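Local coordinates for Glucose/sorbosone dehydrogenases (Escherichia coli K12, PDB 2G8S), which belongs to the glucose/sorbosone dehydrogenase family of beta-propeller proteins and carries a bound calcium ion, at residues A[195-200]-A[216-221]; A[220-225]-A[271-276]. One frame throughout, in Å; residues are numbered along the deposited sequence. Where two conformers were deposited one is given.

Contact 1. Residues A[195-200]-A[216-221]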
loop_
_atom_site.group_PDB
_atom_site.type_symbol
_atom_site.label_atom_id
_atom_site.label_comp_id
_atom_site.label_asym_id
_atom_site.label_seq_id
_atom_site.Cartn_x
_atom_site.Cartn_y
_atom_site.Cartn_z
ATOM N N GLY A 195 -7.716 13.999 2.713
ATOM C CA GLY A 195 -7.316 14.153 4.116
ATOM C C GLY A 195 -6.577 12.951 4.670
ATOM O O GLY A 195 -6.791 12.543 5.817
ATOM N N ILE A 196 -5.712 12.380 3.841
ATOM C CA ILE A 196 -4.844 11.306 4.317
ATOM C C ILE A 196 -3.398 11.781 4.229
ATOM O O ILE A 196 -3.060 12.683 3.448
ATOM C CB ILE A 196 -5.113 9.939 3.613
ATOM C CG1 ILE A 196 -4.768 10.011 2.133
ATOM C CG2 ILE A 196 -6.579 9.477 3.832
ATOM C CD1 ILE A 196 -4.883 8.684 1.407
ATOM N N ARG A 197 -2.555 11.227 5.100
ATOM C CA ARG A 197 -1.169 11.676 5.258
ATOM C C ARG A 197 -0.226 10.872 4.367
ATOM O O ARG A 197 0.162 11.331 3.300
ATOM C CB ARG A 197 -0.742 11.605 6.736
ATOM C CG ARG A 197 0.630 12.186 7.019
ATOM C CD ARG A 197 0.963 12.132 8.512
ATOM N NE ARG A 197 2.318 12.611 8.788
ATOM C CZ ARG A 197 3.404 11.842 8.754
ATOM N NH1 ARG A 197 3.300 10.547 8.446
ATOM N NH2 ARG A 197 4.601 12.365 9.025
ATOM N N ASN A 198 0.140 9.671 4.815
ATOM C CA ASN A 198 0.919 8.750 3.987
ATOM C C ASN A 198 0.351 7.340 4.093
ATOM O O ASN A 198 0.687 6.595 5.014
ATOM C CB ASN A 198 2.423 8.759 4.298
ATOM C CG ASN A 198 3.237 8.072 3.197
ATOM O OD1 ASN A 198 2.794 8.023 2.049
ATOM N ND2 ASN A 198 4.427 7.564 3.532
ATOM N N PRO A 199 -0.532 6.974 3.149
ATOM C CA PRO A 199 -1.171 5.666 3.215
ATOM C C PRO A 199 -0.140 4.633 2.824
ATOM O O PRO A 199 0.695 4.888 1.944
ATOM C CB PRO A 199 -2.284 5.760 2.160
ATOM C CG PRO A 199 -1.777 6.770 1.173
ATOM C CD PRO A 199 -0.924 7.730 1.942
ATOM N N GLN A 200 -0.192 3.478 3.474
ATOM C CA GLN A 200 0.765 2.417 3.179
ATOM C C GLN A 200 0.013 1.159 2.734
ATOM O O GLN A 200 -0.180 0.948 1.541
ATOM C CB GLN A 200 1.710 2.200 4.365
ATOM C CG GLN A 200 2.594 3.416 4.636
ATOM C CD GLN A 200 3.713 3.575 3.618
ATOM O OE1 GLN A 200 3.532 4.158 2.536
ATOM N NE2 GLN A 200 4.884 3.071 3.965
ATOM N N HIS A 216 0.593 6.175 7.946
ATOM C CA HIS A 216 1.524 6.637 8.961
ATOM C C HIS A 216 1.104 7.983 9.510
ATOM O O HIS A 216 0.822 8.918 8.754
ATOM C CB HIS A 216 2.925 6.803 8.379
ATOM C CG HIS A 216 3.601 5.514 8.063
ATOM N ND1 HIS A 216 4.837 5.453 7.454
ATOM C CD2 HIS A 216 3.209 4.234 8.249
ATOM C CE1 HIS A 216 5.182 4.188 7.293
ATOM N NE2 HIS A 216 4.210 3.429 7.769
ATOM N N GLY A 217 1.098 8.085 10.832
ATOM C CA GLY A 217 1.017 9.375 11.499
ATOM C C GLY A 217 2.418 9.949 11.632
ATOM O O GLY A 217 3.397 9.292 11.259
ATOM N N PRO A 218 2.518 11.191 12.132
ATOM C CA PRO A 218 3.798 11.854 12.405
ATOM C C PRO A 218 4.437 11.207 13.644
ATOM O O PRO A 218 4.842 10.043 13.573
ATOM C CB PRO A 218 3.392 13.317 12.610
ATOM C CG PRO A 218 1.958 13.250 13.125
ATOM C CD PRO A 218 1.353 12.051 12.424
ATOM N N ARG A 219 4.527 11.919 14.762
ATOM C CA ARG A 219 4.941 11.289 16.006
ATOM C C ARG A 219 3.681 10.697 16.634
ATOM O O ARG A 219 2.912 11.394 17.316
ATOM C CB ARG A 219 5.629 12.297 16.931
ATOM C CG ARG A 219 6.067 11.715 18.275
ATOM C CD ARG A 219 7.009 12.665 18.989
ATOM N NE ARG A 219 7.253 12.264 20.375
ATOM C CZ ARG A 219 8.138 12.857 21.175
ATOM N NH1 ARG A 219 8.867 13.879 20.730
ATOM N NH2 ARG A 219 8.293 12.428 22.421
ATOM N N GLY A 220 3.456 9.418 16.364
ATOM C CA GLY A 220 2.206 8.773 16.745
ATOM C C GLY A 220 1.084 9.041 15.747
ATOM O O GLY A 220 1.219 9.858 14.823
ATOM N N GLY A 221 -0.029 8.344 15.932
ATOM C CA GLY A 221 -1.234 8.649 15.183
ATOM C C GLY A 221 -1.419 7.834 13.915
ATOM O O GLY A 221 -2.200 8.220 13.041
HETATM O O HOH W 1 5.818 7.625 6.045
#
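Arg197 reaches across to segment 216-221, where its NH1 donates to the carbonyl of His216 (NH1 to O 3.0 Å, N-H...O angle 150°). The bond comes from above the carbonyl plane, not along a lone pair, while the oxygen sits at the guanidinium edge, slightly tilted from its plane. With CG anti to the backbone N (chi1 -174°) and an extended chain as far as NE, the guanidinium ends up over the Gly217-Pro218 peptide: Pro218 N lies 3.5 Å above the plane, over the centre of that face. Gly217 O is also close, 3.1 Å from Arg197 NH1, but at too poor an angle for a hydrogen bond. Arg197 NH2 bonds weakly to the Tyr244 hydroxyl. In the backbone, His216 N donates to Asn198 O over 3.0 Å. One water bridges the Asn198 and His216 side chains, accepting from Asn198 ND2 (2.9 Å) and hydrogen-bonded to His216 ND1 (2.8 Å). The other end of the Asn198 amide, OD1, accepts from the backbone N of Gly132. Gln200 CG sits over one face of the His216 imidazole, 3.7 Å from the ring centroid in a CH-pi contact. The contact is buried within one propeller blade, joining its first strand, 198-205, to the end of the second, 210-216, and the turn leading into the third, 222-225; loop residues His130 and Trp235 pack against Arg197, and Glu215 of strand 210-216 accepts from its backbone N.

Contact 2. Residues A[220-225]-A[271-276]; sequences GGDEIN and PAVSGM. With CA (calcium ion), chain C.
Asp222 and Ala272 come within 6.7 Å (CA to CA) where two strands of neighbouring propeller blades, 222-225 and 273-279, lie near each other without backbone pairing. Gly221 and Asp222 both face Trp267 of strand 265-267, a G1 beta bulge. The Asp222 side chain leaves the backbone toward the other segment, chi1 -73° setting CG beside its own backbone N and anti to the carbonyl carbon, and one oxygen, OD2, gathers two successive backbone N-H groups. Val273 N gives the straighter bond (3.0 Å to Asp222 OD2, 159°), arriving on the anti side and 31° out of the carboxylate plane; Ala272 N is closer to Asp222 OD2, at 2.8 Å, but its bond is weak and bent. Pro271 CD packs 3.3 Å from Asp222 OD2, and Val273 CG2 lies 4.1 Å from Asp222 CB. OD1 is held by Ser270 OG and by Gly217 N. The Glu223 side chain leaves the backbone away from segment 271-276, and both its carboxylate oxygens bind the calcium ion; four waters and Tyr233 O bring the ligands to seven. Asn225 backs this site, its OD1 receiving a hydrogen bond from a calcium-bound water and its ND2 donating to Glu223 OE1 over 2.8 Å.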
loop_
_atom_site.group_PDB
_atom_site.type_symbol
_atom_site.label_atom_id
_atom_site.label_comp_id
_atom_site.label_asym_id
_atom_site.label_seq_id
_atom_site.Cartn_x
_atom_site.Cartn_y
_atom_site.Cartn_z
ATOM N N GLY A 220 3.456 9.418 16.364
ATOM C CA GLY A 220 2.206 8.773 16.745
ATOM C C GLY A 220 1.084 9.041 15.747
ATOM O O GLY A 220 1.219 9.858 14.823
ATOM N N GLY A 221 -0.029 8.344 15.932
ATOM C CA GLY A 221 -1.234 8.649 15.183
ATOM C C GLY A 221 -1.419 7.834 13.915
ATOM O O GLY A 221 -2.200 8.220 13.041
ATOM N N ASP A 222 -0.723 6.697 13.790
ATOM C CA ASP A 222 -1.022 5.778 12.681
ATOM C C ASP A 222 -2.497 5.396 12.745
ATOM O O ASP A 222 -3.075 5.342 13.836
ATOM C CB ASP A 222 -0.198 4.489 12.759
ATOM C CG ASP A 222 1.272 4.680 12.402
ATOM O OD1 ASP A 222 1.765 5.828 12.310
ATOM O OD2 ASP A 222 1.943 3.637 12.239
ATOM N N GLU A 223 -3.092 5.118 11.583
ATOM C CA GLU A 223 -4.536 4.863 11.486
ATOM C C GLU A 223 -4.879 3.697 10.573
ATOM O O GLU A 223 -4.137 3.389 9.638
ATOM C CB GLU A 223 -5.256 6.089 10.911
ATOM C CG GLU A 223 -5.224 7.342 11.773
ATOM C CD GLU A 223 -6.021 8.485 11.151
ATOM O OE1 GLU A 223 -6.455 8.369 9.967
ATOM O OE2 GLU A 223 -6.224 9.508 11.850
ATOM N N ILE A 224 -6.019 3.075 10.857
ATOM C CA ILE A 224 -6.772 2.284 9.885
ATOM C C ILE A 224 -8.061 3.039 9.586
ATOM O O ILE A 224 -8.793 3.405 10.514
ATOM C CB ILE A 224 -7.161 0.889 10.417
ATOM C CG1 ILE A 224 -5.918 0.097 10.820
ATOM C CG2 ILE A 224 -7.975 0.127 9.351
ATOM C CD1 ILE A 224 -6.233 -1.234 11.520
ATOM N N ASN A 225 -8.302 3.313 8.302
ATOM C CA ASN A 225 -9.544 3.930 7.856
ATOM C C ASN A 225 -10.333 3.013 6.927
ATOM O O ASN A 225 -9.755 2.140 6.247
ATOM C CB ASN A 225 -9.239 5.243 7.126
ATOM C CG ASN A 225 -8.728 6.309 8.062
ATOM O OD1 ASN A 225 -9.454 6.737 8.946
ATOM N ND2 ASN A 225 -7.476 6.727 7.889
ATOM N N PRO A 271 3.371 2.126 15.154
ATOM C CA PRO A 271 4.160 0.991 14.669
ATOM C C PRO A 271 4.874 1.285 13.344
ATOM O O PRO A 271 5.791 0.542 12.971
ATOM C CB PRO A 271 3.098 -0.093 14.422
ATOM C CG PRO A 271 1.855 0.376 15.126
ATOM C CD PRO A 271 1.923 1.863 15.063
ATOM N N ALA A 272 4.450 2.362 12.667
ATOM C CA ALA A 272 4.757 2.645 11.253
ATOM C C ALA A 272 4.203 1.501 10.407
ATOM O O ALA A 272 4.933 0.709 9.784
ATOM C CB ALA A 272 6.262 2.883 11.015
ATOM N N VAL A 273 2.873 1.441 10.416
ATOM C CA VAL A 273 2.118 0.368 9.781
ATOM C C VAL A 273 2.411 0.293 8.285
ATOM O O VAL A 273 2.632 1.320 7.629
ATOM C CB VAL A 273 0.590 0.534 10.018
ATOM C CG1 VAL A 273 0.257 0.324 11.496
ATOM C CG2 VAL A 273 0.086 1.902 9.536
ATOM N N SER A 274 2.416 -0.926 7.754
ATOM C CA SER A 274 2.767 -1.130 6.350
ATOM C C SER A 274 1.751 -2.063 5.653
ATOM O O SER A 274 0.552 -1.938 5.869
ATOM C CB SER A 274 4.214 -1.615 6.237
ATOM O OG SER A 274 4.374 -2.843 6.921
ATOM N N GLY A 275 2.210 -2.965 4.804
ATOM C CA GLY A 275 1.294 -3.852 4.092
ATOM C C GLY A 275 0.381 -4.628 5.023
ATOM O O GLY A 275 0.815 -5.037 6.109
HETATM N N MSE A 276 -0.870 -4.820 4.589
HETATM C CA MSE A 276 -1.942 -5.470 5.366
HETATM C C MSE A 276 -2.586 -6.596 4.582
HETATM O O MSE A 276 -2.727 -6.494 3.359
HETATM C CB MSE A 276 -3.099 -4.510 5.598
HETATM C CG MSE A 276 -2.819 -3.265 6.301
HETATM SE SE MSE A 276 -4.505 -2.753 6.882
HETATM C CE MSE A 276 -5.308 -2.068 5.265
HETATM CA CA CA C . -7.326 10.705 9.927
HETATM O O HOH W 2 -9.374 9.327 9.848
HETATM O O HOH W 3 -5.682 12.387 10.143
HETATM O O HOH W 4 -6.403 10.426 7.741
HETATM O O HOH W 5 -8.316 11.845 11.731
#

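How the contacts relate
Contacts 1 and 2 lie about 7 Å apart between centres and share Gly220 and Gly221: the loop that closes contact 1 also opens contact 2 and leads into strand 222-225. The Asp222 carboxylate spans both, its hydrogen bond from Gly217 N to Asp222 OD1 measuring 2.8 Å, while OD2 serves segment 271-276 of the next blade. His216 adds a second link, a weak hydrogen bond from its NE2 to Val273 O; its ring thus has polar partners at both nitrogens, one toward each contact. The calcium ion lies beside the pair, ligated by Glu223 of contact 2 and about 7 Å from the nearest side-chain atom of Arg197, its CB, the guanidinium lying farther off.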